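Local atomic coordinates of lovastatin nonaketide synthase, polyketide synthase component (Aspergillus terreus, PDB entry 7CPX), a protein that builds the nonaketide dihydromonacolin L from malonyl-CoA, S-adenosylmethionine and NADPH during lovastatin biosynthesis, working with its partner lovC. Residues S1439-G1450 against L1462-D1471; L1496-E1504 against A1523-H1533. The protein carries 2 engineered substitutions. One frame throughout, in Å; residues are numbered along the deposited sequence.

Interaction 1 (S1439-G1450 against L1462-D1471)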
ATOM      1  N   SER A1439      32.880 -43.378  33.431  1.00130.41           N
ATOM      2  CA  SER A1439      32.903 -43.657  31.998  1.00130.41           C
ATOM      3  C   SER A1439      32.925 -45.161  31.738  1.00130.41           C
ATOM      4  O   SER A1439      33.608 -45.650  30.836  1.00130.41           O
ATOM      5  CB  SER A1439      34.096 -42.972  31.330  1.00130.41           C
ATOM      6  OG  SER A1439      33.959 -41.563  31.367  1.00130.41           O
ATOM      7  N   MET A1440      32.171 -45.903  32.542  1.00139.36           N
ATOM      8  CA  MET A1440      32.086 -47.344  32.378  1.00139.36           C
ATOM      9  C   MET A1440      31.237 -47.688  31.165  1.00139.36           C
ATOM     10  O   MET A1440      30.212 -47.054  30.911  1.00139.36           O
ATOM     11  CB  MET A1440      31.476 -47.994  33.618  1.00139.36           C
ATOM     12  CG  MET A1440      32.070 -47.525  34.919  1.00139.36           C
ATOM     13  SD  MET A1440      31.488 -48.513  36.307  1.00139.36           S
ATOM     14  CE  MET A1440      32.441 -50.011  36.073  1.00139.36           C
ATOM     15  N   ASP A1441      31.681 -48.686  30.407  1.00144.55           N
ATOM     16  CA  ASP A1441      30.846 -49.291  29.379  1.00144.55           C
ATOM     17  C   ASP A1441      29.914 -50.277  30.070  1.00144.55           C
ATOM     18  O   ASP A1441      30.354 -51.317  30.573  1.00144.55           O
ATOM     19  CB  ASP A1441      31.703 -49.970  28.317  1.00144.55           C
ATOM     20  CG  ASP A1441      32.440 -48.977  27.441  1.00144.55           C
ATOM     21  OD1 ASP A1441      31.892 -47.883  27.190  1.00144.55           O
ATOM     22  OD2 ASP A1441      33.567 -49.290  27.004  1.00144.55           O
ATOM     23  N   ILE A1442      28.629 -49.943  30.109  1.00144.58           N
ATOM     24  CA  ILE A1442      27.645 -50.662  30.908  1.00144.58           C
ATOM     25  C   ILE A1442      26.774 -51.496  29.985  1.00144.58           C
ATOM     26  O   ILE A1442      26.281 -51.001  28.964  1.00144.58           O
ATOM     27  CB  ILE A1442      26.794 -49.689  31.741  1.00144.58           C
ATOM     28  CG1 ILE A1442      27.690 -48.908  32.706  1.00144.58           C
ATOM     29  CG2 ILE A1442      25.706 -50.452  32.481  1.00144.58           C
ATOM     30  CD1 ILE A1442      26.960 -47.873  33.538  1.00144.58           C
ATOM     31  N   LEU A1443      26.588 -52.764  30.341  1.00150.27           N
ATOM     32  CA  LEU A1443      25.740 -53.685  29.588  1.00150.27           C
ATOM     33  C   LEU A1443      24.761 -54.333  30.556  1.00150.27           C
ATOM     34  O   LEU A1443      25.168 -55.099  31.432  1.00150.27           O
ATOM     35  CB  LEU A1443      26.580 -54.740  28.869  1.00150.27           C
ATOM     36  CG  LEU A1443      25.886 -56.049  28.485  1.00150.27           C
ATOM     37  CD1 LEU A1443      24.676 -55.787  27.608  1.00150.27           C
ATOM     38  CD2 LEU A1443      26.865 -56.974  27.781  1.00150.27           C
ATOM     39  N   GLU A1444      23.474 -54.033  30.403  1.00152.51           N
ATOM     40  CA  GLU A1444      22.441 -54.588  31.271  1.00152.51           C
ATOM     41  C   GLU A1444      21.760 -55.744  30.548  1.00152.51           C
ATOM     42  O   GLU A1444      20.997 -55.533  29.599  1.00152.51           O
ATOM     43  CB  GLU A1444      21.426 -53.526  31.680  1.00152.51           C
ATOM     44  CG  GLU A1444      20.430 -54.032  32.713  1.00152.51           C
ATOM     45  CD  GLU A1444      19.585 -52.927  33.309  1.00152.51           C
ATOM     46  OE1 GLU A1444      19.631 -51.794  32.784  1.00152.51           O
ATOM     47  OE2 GLU A1444      18.873 -53.188  34.300  1.00152.51           O
ATOM     48  N   ILE A1445      22.030 -56.953  31.007  1.00155.80           N
ATOM     49  CA  ILE A1445      21.379 -58.159  30.516  1.00155.80           C
ATOM     50  C   ILE A1445      20.159 -58.424  31.385  1.00155.80           C
ATOM     51  O   ILE A1445      20.192 -58.229  32.607  1.00155.80           O
ATOM     52  CB  ILE A1445      22.350 -59.354  30.534  1.00155.80           C
ATOM     53  CG1 ILE A1445      23.672 -58.980  29.855  1.00155.80           C
ATOM     54  CG2 ILE A1445      21.725 -60.551  29.837  1.00155.80           C
ATOM     55  CD1 ILE A1445      24.752 -60.028  30.003  1.00155.80           C
ATOM     56  N   GLY A1446      19.075 -58.865  30.753  1.00157.90           N
ATOM     57  CA  GLY A1446      17.831 -59.058  31.467  1.00157.90           C
ATOM     58  C   GLY A1446      17.069 -57.786  31.738  1.00157.90           C
ATOM     59  O   GLY A1446      16.184 -57.778  32.599  1.00157.90           O
ATOM     60  N   ALA A1447      17.387 -56.700  31.029  1.00154.39           N
ATOM     61  CA  ALA A1447      16.709 -55.434  31.274  1.00154.39           C
ATOM     62  C   ALA A1447      15.214 -55.552  31.011  1.00154.39           C
ATOM     63  O   ALA A1447      14.396 -55.058  31.797  1.00154.39           O
ATOM     64  CB  ALA A1447      17.320 -54.335  30.406  1.00154.39           C
ATOM     65  N   GLY A1448      14.837 -56.208  29.917  1.00154.60           N
ATOM     66  CA  GLY A1448      13.424 -56.379  29.623  1.00154.60           C
ATOM     67  C   GLY A1448      12.731 -55.039  29.511  1.00154.60           C
ATOM     68  O   GLY A1448      13.148 -54.157  28.753  1.00154.60           O
ATOM     69  N   THR A1449      11.653 -54.875  30.281  1.00156.05           N
ATOM     70  CA  THR A1449      10.914 -53.619  30.264  1.00156.05           C
ATOM     71  C   THR A1449      11.753 -52.453  30.769  1.00156.05           C
ATOM     72  O   THR A1449      11.397 -51.296  30.522  1.00156.05           O
ATOM     73  CB  THR A1449       9.646 -53.745  31.109  1.00156.05           C
ATOM     74  OG1 THR A1449       9.995 -54.101  32.453  1.00156.05           O
ATOM     75  CG2 THR A1449       8.722 -54.806  30.530  1.00156.05           C
ATOM     76  N   GLY A1450      12.851 -52.728  31.466  1.00152.89           N
ATOM     77  CA  GLY A1450      13.736 -51.690  31.946  1.00152.89           C
ATOM     78  C   GLY A1450      13.505 -51.238  33.370  1.00152.89           C
ATOM     79  O   GLY A1450      14.046 -50.199  33.762  1.00152.89           O
ATOM     80  N   LEU A1462      25.454 -40.417  37.042  1.00131.21           N
ATOM     81  CA  LEU A1462      26.341 -41.567  37.127  1.00131.21           C
ATOM     82  C   LEU A1462      27.154 -41.685  35.843  1.00131.21           C
ATOM     83  O   LEU A1462      26.677 -41.370  34.750  1.00131.21           O
ATOM     84  CB  LEU A1462      25.551 -42.853  37.389  1.00131.21           C
ATOM     85  CG  LEU A1462      24.926 -43.601  36.211  1.00131.21           C
ATOM     86  CD1 LEU A1462      25.899 -44.614  35.615  1.00131.21           C
ATOM     87  CD2 LEU A1462      23.651 -44.293  36.653  1.00131.21           C
ATOM     88  N   GLY A1463      28.396 -42.137  35.991  1.00129.91           N
ATOM     89  CA  GLY A1463      29.361 -42.103  34.908  1.00129.91           C
ATOM     90  C   GLY A1463      29.266 -43.249  33.920  1.00129.91           C
ATOM     91  O   GLY A1463      30.081 -44.175  33.963  1.00129.91           O
ATOM     92  N   PHE A1464      28.282 -43.202  33.026  1.00134.47           N
ATOM     93  CA  PHE A1464      28.138 -44.193  31.966  1.00134.47           C
ATOM     94  C   PHE A1464      28.747 -43.644  30.682  1.00134.47           C
ATOM     95  O   PHE A1464      28.284 -42.626  30.156  1.00134.47           O
ATOM     96  CB  PHE A1464      26.671 -44.571  31.747  1.00134.47           C
ATOM     97  CG  PHE A1464      25.738 -43.394  31.666  1.00134.47           C
ATOM     98  CD1 PHE A1464      25.535 -42.723  30.472  1.00134.47           C
ATOM     99  CD2 PHE A1464      25.052 -42.967  32.787  1.00134.47           C
ATOM    100  CE1 PHE A1464      24.677 -41.642  30.404  1.00134.47           C
ATOM    101  CE2 PHE A1464      24.192 -41.890  32.726  1.00134.47           C
ATOM    102  CZ  PHE A1464      24.004 -41.226  31.533  1.00134.47           C
ATOM    103  N   ASN A1465      29.801 -44.300  30.195  1.00136.28           N
ATOM    104  CA  ASN A1465      30.343 -43.969  28.885  1.00136.28           C
ATOM    105  C   ASN A1465      29.491 -44.552  27.770  1.00136.28           C
ATOM    106  O   ASN A1465      29.378 -43.949  26.696  1.00136.28           O
ATOM    107  CB  ASN A1465      31.780 -44.477  28.767  1.00136.28           C
ATOM    108  CG  ASN A1465      32.371 -44.241  27.395  1.00136.28           C
ATOM    109  OD1 ASN A1465      32.934 -43.181  27.124  1.00136.28           O
ATOM    110  ND2 ASN A1465      32.259 -45.236  26.523  1.00136.28           N
ATOM    111  N   SER A1466      28.893 -45.716  28.005  1.00141.74           N
ATOM    112  CA  SER A1466      27.997 -46.342  27.046  1.00141.74           C
ATOM    113  C   SER A1466      27.167 -47.381  27.784  1.00141.74           C
ATOM    114  O   SER A1466      27.715 -48.255  28.458  1.00141.74           O
ATOM    115  CB  SER A1466      28.770 -46.995  25.895  1.00141.74           C
ATOM    116  OG  SER A1466      29.594 -48.047  26.368  1.00141.74           O
ATOM    117  N   TYR A1467      25.848 -47.276  27.651  1.00145.69           N
ATOM    118  CA  TYR A1467      24.909 -48.177  28.316  1.00145.69           C
ATOM    119  C   TYR A1467      24.304 -49.077  27.247  1.00145.69           C
ATOM    120  O   TYR A1467      23.480 -48.631  26.443  1.00145.69           O
ATOM    121  CB  TYR A1467      23.833 -47.396  29.059  1.00145.69           C
ATOM    122  CG  TYR A1467      23.200 -48.159  30.199  1.00145.69           C
ATOM    123  CD1 TYR A1467      22.256 -49.146  29.961  1.00145.69           C
ATOM    124  CD2 TYR A1467      23.547 -47.889  31.514  1.00145.69           C
ATOM    125  CE1 TYR A1467      21.677 -49.844  31.001  1.00145.69           C
ATOM    126  CE2 TYR A1467      22.974 -48.579  32.559  1.00145.69           C
ATOM    127  CZ  TYR A1467      22.040 -49.556  32.299  1.00145.69           C
ATOM    128  OH  TYR A1467      21.467 -50.245  33.342  1.00145.69           O
ATOM    129  N   THR A1468      24.713 -50.342  27.231  1.00149.23           N
ATOM    130  CA  THR A1468      24.217 -51.299  26.244  1.00149.23           C
ATOM    131  C   THR A1468      22.980 -51.972  26.819  1.00149.23           C
ATOM    132  O   THR A1468      23.053 -53.014  27.471  1.00149.23           O
ATOM    133  CB  THR A1468      25.298 -52.308  25.879  1.00149.23           C
ATOM    134  OG1 THR A1468      26.407 -51.621  25.288  1.00149.23           O
ATOM    135  CG2 THR A1468      24.762 -53.329  24.892  1.00149.23           C
ATOM    136  N   TYR A1469      21.824 -51.361  26.572  1.00150.51           N
ATOM    137  CA  TYR A1469      20.562 -51.986  26.940  1.00150.51           C
ATOM    138  C   TYR A1469      20.428 -53.307  26.199  1.00150.51           C
ATOM    139  O   TYR A1469      20.624 -53.370  24.982  1.00150.51           O
ATOM    140  CB  TYR A1469      19.398 -51.058  26.602  1.00150.51           C
ATOM    141  CG  TYR A1469      18.102 -51.427  27.283  1.00150.51           C
ATOM    142  CD1 TYR A1469      17.235 -52.349  26.718  1.00150.51           C
ATOM    143  CD2 TYR A1469      17.745 -50.849  28.492  1.00150.51           C
ATOM    144  CE1 TYR A1469      16.050 -52.686  27.338  1.00150.51           C
ATOM    145  CE2 TYR A1469      16.563 -51.178  29.118  1.00150.51           C
ATOM    146  CZ  TYR A1469      15.718 -52.098  28.538  1.00150.51           C
ATOM    147  OH  TYR A1469      14.538 -52.428  29.161  1.00150.51           O
ATOM    148  N   THR A1470      20.095 -54.365  26.931  1.00153.60           N
ATOM    149  CA  THR A1470      20.191 -55.705  26.374  1.00153.60           C
ATOM    150  C   THR A1470      19.172 -56.628  27.022  1.00153.60           C
ATOM    151  O   THR A1470      18.910 -56.541  28.224  1.00153.60           O
ATOM    152  CB  THR A1470      21.606 -56.262  26.561  1.00153.60           C
ATOM    153  OG1 THR A1470      22.489 -55.656  25.609  1.00153.60           O
ATOM    154  CG2 THR A1470      21.631 -57.763  26.384  1.00153.60           C
ATOM    155  N   ASP A1471      18.606 -57.511  26.204  1.00156.21           N
ATOM    156  CA  ASP A1471      17.744 -58.585  26.673  1.00156.21           C
ATOM    157  C   ASP A1471      17.768 -59.684  25.624  1.00156.21           C
ATOM    158  O   ASP A1471      18.158 -59.459  24.474  1.00156.21           O
ATOM    159  CB  ASP A1471      16.313 -58.096  26.928  1.00156.21           C
ATOM    160  CG  ASP A1471      15.443 -59.152  27.589  1.00156.21           C
ATOM    161  OD1 ASP A1471      15.536 -60.337  27.204  1.00156.21           O
ATOM    162  OD2 ASP A1471      14.665 -58.799  28.499  1.00156.21           O
TER
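Strands 1440-1445 and 1466-1469 pair in parallel, their axes 13° apart, with Ile-1442 N giving to Ser-1466 O and Glu-1444 N to Thr-1468 O; a beta bulge between Met-1440 and Asp-1441 shifts the register by one residue. At the bulge Asp-1441 OD1 accepts from Asn-1465 ND2 at 2.8 Å on its syn lone pair, the carboxylate and amide planes being turned 62° apart; Ser-1466 OG also lies against OD1, modelled too close for the bond's length to be trusted. On the other face of the sheet Ile-1442 lays CG2 over one face of the Tyr-1467 ring, a CH-pi contact 3.7 Å from the ring centroid. With CG anti to the backbone N (chi1 -173°) and the chain extended, Glu-1444 brings OE1 to the edge of that ring, in its plane, where Tyr-1467 OH meets it at a doubtfully short distance. Ala-1447 CB sits 3.6 Å from the centroid of the Tyr-1469 ring, over its face. Gly-1446 and Gly-1448 are consistent with the glycine-rich loop that in related methyltransferases lines the S-adenosylmethionine site. Buried Glu-1444 OE1, bonded by Thr-1453 of helix 1451-1457 and close to Tyr-1467 OH, would probably be favoured as a carboxylate.

Interaction 2 (L1496-E1504 against A1523-H1533)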
ATOM      1  N   LEU A1496      21.201 -59.808  23.498  1.00156.19           N
ATOM      2  CA  LEU A1496      22.178 -60.816  23.884  1.00156.19           C
ATOM      3  C   LEU A1496      21.457 -62.026  24.452  1.00156.19           C
ATOM      4  O   LEU A1496      20.594 -61.886  25.324  1.00156.19           O
ATOM      5  CB  LEU A1496      23.163 -60.272  24.923  1.00156.19           C
ATOM      6  CG  LEU A1496      24.328 -61.192  25.294  1.00156.19           C
ATOM      7  CD1 LEU A1496      25.336 -61.286  24.162  1.00156.19           C
ATOM      8  CD2 LEU A1496      24.999 -60.708  26.568  1.00156.19           C
ATOM      9  N   ASP A1497      21.816 -63.205  23.957  1.00159.15           N
ATOM     10  CA  ASP A1497      21.375 -64.466  24.546  1.00159.15           C
ATOM     11  C   ASP A1497      22.488 -64.932  25.475  1.00159.15           C
ATOM     12  O   ASP A1497      23.533 -65.408  25.024  1.00159.15           O
ATOM     13  CB  ASP A1497      21.067 -65.496  23.465  1.00159.15           C
ATOM     14  CG  ASP A1497      20.513 -66.789  24.032  1.00159.15           C
ATOM     15  OD1 ASP A1497      20.321 -66.866  25.265  1.00159.15           O
ATOM     16  OD2 ASP A1497      20.271 -67.729  23.246  1.00159.15           O
ATOM     17  N   ILE A1498      22.266 -64.789  26.784  1.00160.98           N
ATOM     18  CA  ILE A1498      23.288 -65.175  27.753  1.00160.98           C
ATOM     19  C   ILE A1498      23.642 -66.644  27.595  1.00160.98           C
ATOM     20  O   ILE A1498      24.745 -67.061  27.965  1.00160.98           O
ATOM     21  CB  ILE A1498      22.862 -64.892  29.216  1.00160.98           C
ATOM     22  CG1 ILE A1498      21.560 -64.088  29.305  1.00160.98           C
ATOM     23  CG2 ILE A1498      23.974 -64.151  29.942  1.00160.98           C
ATOM     24  CD1 ILE A1498      21.139 -63.754  30.718  1.00160.98           C
ATOM     25  N   ARG A1499      22.729 -67.440  27.043  1.00164.41           N
ATOM     26  CA  ARG A1499      22.976 -68.847  26.759  1.00164.41           C
ATOM     27  C   ARG A1499      23.935 -69.047  25.595  1.00164.41           C
ATOM     28  O   ARG A1499      24.327 -70.188  25.328  1.00164.41           O
ATOM     29  CB  ARG A1499      21.648 -69.548  26.464  1.00164.41           C
ATOM     30  CG  ARG A1499      20.578 -69.325  27.528  1.00164.41           C
ATOM     31  CD  ARG A1499      19.181 -69.595  26.995  1.00164.41           C
ATOM     32  NE  ARG A1499      18.152 -69.108  27.905  1.00164.41           N
ATOM     33  CZ  ARG A1499      16.848 -69.158  27.664  1.00164.41           C
ATOM     34  NH1 ARG A1499      16.370 -69.677  26.545  1.00164.41           N
ATOM     35  NH2 ARG A1499      16.003 -68.672  28.569  1.00164.41           N
ATOM     36  N   ARG A1500      24.319 -67.975  24.904  1.00158.90           N
ATOM     37  CA  ARG A1500      25.156 -68.047  23.718  1.00158.90           C
ATOM     38  C   ARG A1500      26.354 -67.123  23.883  1.00158.90           C
ATOM     39  O   ARG A1500      26.316 -66.152  24.643  1.00158.90           O
ATOM     40  CB  ARG A1500      24.360 -67.665  22.461  1.00158.90           C
ATOM     41  CG  ARG A1500      25.162 -67.671  21.171  1.00158.90           C
ATOM     42  CD  ARG A1500      24.314 -67.218  19.998  1.00158.90           C
ATOM     43  NE  ARG A1500      25.095 -67.101  18.775  1.00158.90           N
ATOM     44  CZ  ARG A1500      24.643 -66.578  17.642  1.00158.90           C
ATOM     45  NH1 ARG A1500      23.412 -66.105  17.543  1.00158.90           N
ATOM     46  NH2 ARG A1500      25.449 -66.524  16.586  1.00158.90           N
ATOM     47  N   SER A1501      27.424 -67.442  23.164  1.00158.49           N
ATOM     48  CA  SER A1501      28.629 -66.630  23.225  1.00158.49           C
ATOM     49  C   SER A1501      28.321 -65.211  22.753  1.00158.49           C
ATOM     50  O   SER A1501      27.667 -65.038  21.716  1.00158.49           O
ATOM     51  CB  SER A1501      29.731 -67.241  22.359  1.00158.49           C
ATOM     52  OG  SER A1501      30.896 -66.435  22.381  1.00158.49           O
ATOM     53  N   PRO A1502      28.764 -64.175  23.474  1.00155.86           N
ATOM     54  CA  PRO A1502      28.435 -62.808  23.040  1.00155.86           C
ATOM     55  C   PRO A1502      29.202 -62.371  21.808  1.00155.86           C
ATOM     56  O   PRO A1502      28.653 -61.639  20.974  1.00155.86           O
ATOM     57  CB  PRO A1502      28.797 -61.951  24.264  1.00155.86           C
ATOM     58  CG  PRO A1502      29.011 -62.925  25.390  1.00155.86           C
ATOM     59  CD  PRO A1502      29.507 -64.166  24.742  1.00155.86           C
ATOM     60  N   ALA A1503      30.459 -62.796  21.666  1.00155.39           N
ATOM     61  CA  ALA A1503      31.240 -62.404  20.498  1.00155.39           C
ATOM     62  C   ALA A1503      30.560 -62.856  19.213  1.00155.39           C
ATOM     63  O   ALA A1503      30.594 -62.147  18.200  1.00155.39           O
ATOM     64  CB  ALA A1503      32.651 -62.982  20.591  1.00155.39           C
ATOM     65  N   GLU A1504      29.934 -64.034  19.237  1.00159.54           N
ATOM     66  CA  GLU A1504      29.187 -64.496  18.073  1.00159.54           C
ATOM     67  C   GLU A1504      28.011 -63.579  17.770  1.00159.54           C
ATOM     68  O   GLU A1504      27.544 -63.525  16.627  1.00159.54           O
ATOM     69  CB  GLU A1504      28.695 -65.925  18.301  1.00159.54           C
ATOM     70  CG  GLU A1504      29.800 -66.921  18.605  1.00159.54           C
ATOM     71  CD  GLU A1504      29.267 -68.317  18.865  1.00159.54           C
ATOM     72  OE1 GLU A1504      28.033 -68.502  18.819  1.00159.54           O
ATOM     73  OE2 GLU A1504      30.083 -69.229  19.116  1.00159.54           O
ATOM     74  N   ALA A1523      16.998 -67.581  34.255  1.00173.37           N
ATOM     75  CA  ALA A1523      16.250 -67.921  33.056  1.00173.37           C
ATOM     76  C   ALA A1523      17.089 -68.694  32.045  1.00173.37           C
ATOM     77  O   ALA A1523      16.634 -68.917  30.916  1.00173.37           O
ATOM     78  CB  ALA A1523      15.692 -66.651  32.408  1.00173.37           C
ATOM     79  N   THR A1524      18.302 -69.102  32.424  1.00169.12           N
ATOM     80  CA  THR A1524      19.196 -69.829  31.539  1.00169.12           C
ATOM     81  C   THR A1524      19.721 -71.056  32.279  1.00169.12           C
ATOM     82  O   THR A1524      20.242 -70.921  33.402  1.00169.12           O
ATOM     83  CB  THR A1524      20.363 -68.953  31.074  1.00169.12           C
ATOM     84  OG1 THR A1524      21.416 -69.783  30.569  1.00169.12           O
ATOM     85  CG2 THR A1524      20.894 -68.109  32.225  1.00169.12           C
ATOM     86  N   PRO A1525      19.604 -72.256  31.700  1.00172.90           N
ATOM     87  CA  PRO A1525      20.204 -73.438  32.334  1.00172.90           C
ATOM     88  C   PRO A1525      21.713 -73.515  32.180  1.00172.90           C
ATOM     89  O   PRO A1525      22.323 -74.458  32.697  1.00172.90           O
ATOM     90  CB  PRO A1525      19.515 -74.604  31.612  1.00172.90           C
ATOM     91  CG  PRO A1525      19.198 -74.064  30.267  1.00172.90           C
ATOM     92  CD  PRO A1525      18.878 -72.607  30.465  1.00172.90           C
ATOM     93  N   ASP A1526      22.329 -72.557  31.494  1.00168.43           N
ATOM     94  CA  ASP A1526      23.769 -72.518  31.270  1.00168.43           C
ATOM     95  C   ASP A1526      24.432 -71.488  32.181  1.00168.43           C
ATOM     96  O   ASP A1526      25.338 -70.762  31.768  1.00168.43           O
ATOM     97  CB  ASP A1526      24.074 -72.213  29.807  1.00168.43           C
ATOM     98  CG  ASP A1526      23.224 -73.029  28.853  1.00168.43           C
ATOM     99  OD1 ASP A1526      22.004 -72.775  28.779  1.00168.43           O
ATOM    100  OD2 ASP A1526      23.776 -73.923  28.178  1.00168.43           O
ATOM    101  N   LEU A1527      23.967 -71.417  33.431  1.00167.90           N
ATOM    102  CA  LEU A1527      24.420 -70.394  34.370  1.00167.90           C
ATOM    103  C   LEU A1527      25.930 -70.187  34.319  1.00167.90           C
ATOM    104  O   LEU A1527      26.409 -69.061  34.141  1.00167.90           O
ATOM    105  CB  LEU A1527      23.984 -70.777  35.786  1.00167.90           C
ATOM    106  CG  LEU A1527      24.419 -69.838  36.913  1.00167.90           C
ATOM    107  CD1 LEU A1527      23.905 -68.430  36.666  1.00167.90           C
ATOM    108  CD2 LEU A1527      23.934 -70.356  38.256  1.00167.90           C
ATOM    109  N   GLU A1528      26.697 -71.266  34.472  1.00164.19           N
ATOM    110  CA  GLU A1528      28.150 -71.134  34.454  1.00164.19           C
ATOM    111  C   GLU A1528      28.635 -70.601  33.112  1.00164.19           C
ATOM    112  O   GLU A1528      29.494 -69.713  33.061  1.00164.19           O
ATOM    113  CB  GLU A1528      28.803 -72.480  34.766  1.00164.19           C
ATOM    114  CG  GLU A1528      28.314 -73.114  36.057  1.00164.19           C
ATOM    115  CD  GLU A1528      29.151 -74.308  36.475  1.00164.19           C
ATOM    116  OE1 GLU A1528      30.089 -74.668  35.733  1.00164.19           O
ATOM    117  OE2 GLU A1528      28.871 -74.884  37.547  1.00164.19           O
ATOM    118  N   LYS A1529      28.086 -71.120  32.012  1.00163.04           N
ATOM    119  CA  LYS A1529      28.514 -70.660  30.695  1.00163.04           C
ATOM    120  C   LYS A1529      28.061 -69.228  30.438  1.00163.04           C
ATOM    121  O   LYS A1529      28.777 -68.453  29.796  1.00163.04           O
ATOM    122  CB  LYS A1529      27.982 -71.598  29.614  1.00163.04           C
ATOM    123  CG  LYS A1529      28.404 -73.045  29.805  1.00163.04           C
ATOM    124  CD  LYS A1529      28.198 -73.871  28.544  1.00163.04           C
ATOM    125  CE  LYS A1529      26.731 -73.956  28.155  1.00163.04           C
ATOM    126  NZ  LYS A1529      26.520 -74.835  26.974  1.00163.04           N
ATOM    127  N   THR A1530      26.880 -68.854  30.931  1.00164.03           N
ATOM    128  CA  THR A1530      26.430 -67.473  30.778  1.00164.03           C
ATOM    129  C   THR A1530      27.344 -66.514  31.533  1.00164.03           C
ATOM    130  O   THR A1530      27.677 -65.431  31.034  1.00164.03           O
ATOM    131  CB  THR A1530      24.988 -67.330  31.266  1.00164.03           C
ATOM    132  OG1 THR A1530      24.928 -67.591  32.672  1.00164.03           O
ATOM    133  CG2 THR A1530      24.075 -68.304  30.534  1.00164.03           C
ATOM    134  N   MET A1531      27.766 -66.897  32.739  1.00161.38           N
ATOM    135  CA  MET A1531      28.681 -66.052  33.498  1.00161.38           C
ATOM    136  C   MET A1531      30.056 -66.003  32.839  1.00161.38           C
ATOM    137  O   MET A1531      30.729 -64.966  32.864  1.00161.38           O
ATOM    138  CB  MET A1531      28.775 -66.557  34.936  1.00161.38           C
ATOM    139  CG  MET A1531      27.440 -66.525  35.670  1.00161.38           C
ATOM    140  SD  MET A1531      27.427 -67.470  37.203  1.00161.38           S
ATOM    141  CE  MET A1531      28.492 -66.465  38.230  1.00161.38           C
ATOM    142  N   ALA A1532      30.485 -67.113  32.232  1.00158.44           N
ATOM    143  CA  ALA A1532      31.722 -67.093  31.460  1.00158.44           C
ATOM    144  C   ALA A1532      31.608 -66.141  30.276  1.00158.44           C
ATOM    145  O   ALA A1532      32.564 -65.434  29.940  1.00158.44           O
ATOM    146  CB  ALA A1532      32.067 -68.504  30.984  1.00158.44           C
ATOM    147  N   HIS A1533      30.445 -66.117  29.627  1.00157.28           N
ATOM    148  CA  HIS A1533      30.204 -65.160  28.552  1.00157.28           C
ATOM    149  C   HIS A1533      30.299 -63.729  29.068  1.00157.28           C
ATOM    150  O   HIS A1533      30.920 -62.860  28.438  1.00157.28           O
ATOM    151  CB  HIS A1533      28.827 -65.419  27.942  1.00157.28           C
ATOM    152  CG  HIS A1533      28.698 -66.760  27.291  1.00157.28           C
ATOM    153  ND1 HIS A1533      27.483 -67.382  27.100  1.00157.28           N
ATOM    154  CD2 HIS A1533      29.633 -67.601  26.789  1.00157.28           C
ATOM    155  CE1 HIS A1533      27.675 -68.548  26.508  1.00157.28           C
ATOM    156  NE2 HIS A1533      28.971 -68.704  26.308  1.00157.28           N
TER
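Ile-1498, second residue of a type I turn that starts at Asp-1497, meets Thr-1530 where the loop after strand 1491-1493 runs against helix 1527-1537 of the Rossmann-type methyltransferase fold. Its CG2 lies 3.6 Å from Thr-1530 CB, the two side chains crossing at a slant. The carbonyl of Ile-1498 accepts from His-1533 ND1 at 2.9 Å, with an N-H...O angle of 156°; the oxygen lies close to the imidazole plane, although the donor stands above the carbonyl plane. His-1533 reaches it with CG anti to its own carbonyl carbon (chi1 -63°), which swings the ring toward the loop. Next, Arg-1499 N donates to Asp-1497 OD1, an Asx turn that braces the bend, and its side chain runs extended past Thr-1524 in the opposite direction, CG 3.2 Å from Thr-1524 OG1. That hydroxyl also accepts from Asp-1526 N, an ST turn leading into the helix. The guanidinium then presents its edge to Ala-1523 O, which NH2 approaches more closely than a normal hydrogen bond allows, a distance doubtful at this resolution; a long, weak ion pair joins the same nitrogen to Asp-1566. Arg-1500 turns away and pairs with Glu-1504 inside its own segment. Beyond it the backbone of Ser-1501 covers one face of the imidazole, with Ser-1501 CA 3.8 Å from the centroid of the His-1533 ring and 11° off its normal; Lys-1529 O lies over the opposite face. The ring is therefore sandwiched by backbone atoms as well as tethered at ND1, which should fix its rotation. Pro-1502 completes the contact by crossing the base of the histidine: its CD comes within 3.5 Å of His-1533 CB, and its CG within 3.6 Å of the same carbon.

Both contacts belong to the methyltransferase domain, their centres about 17 Å apart, and they follow in series along the chain. Interaction 1 joins the two strands of a beta-alpha-beta unit in the central sheet; the chain then passes through helix 1475-1483 and strand 1491-1493 before entering the loop of interaction 2. Between the segments of interaction 2 runs strand 1512-1518, which pairs with strand 1440-1445 on the side away from strand 1464-1469. The two contacts touch directly: Leu-1496 N probably bonds Asp-1471 O, and Ile-1445 packs its CG2 on Ile-1498 CD1 at 3.4 Å. The loop and helix 1527-1537 are thereby connected to the sheet that carries the glycine-rich turn.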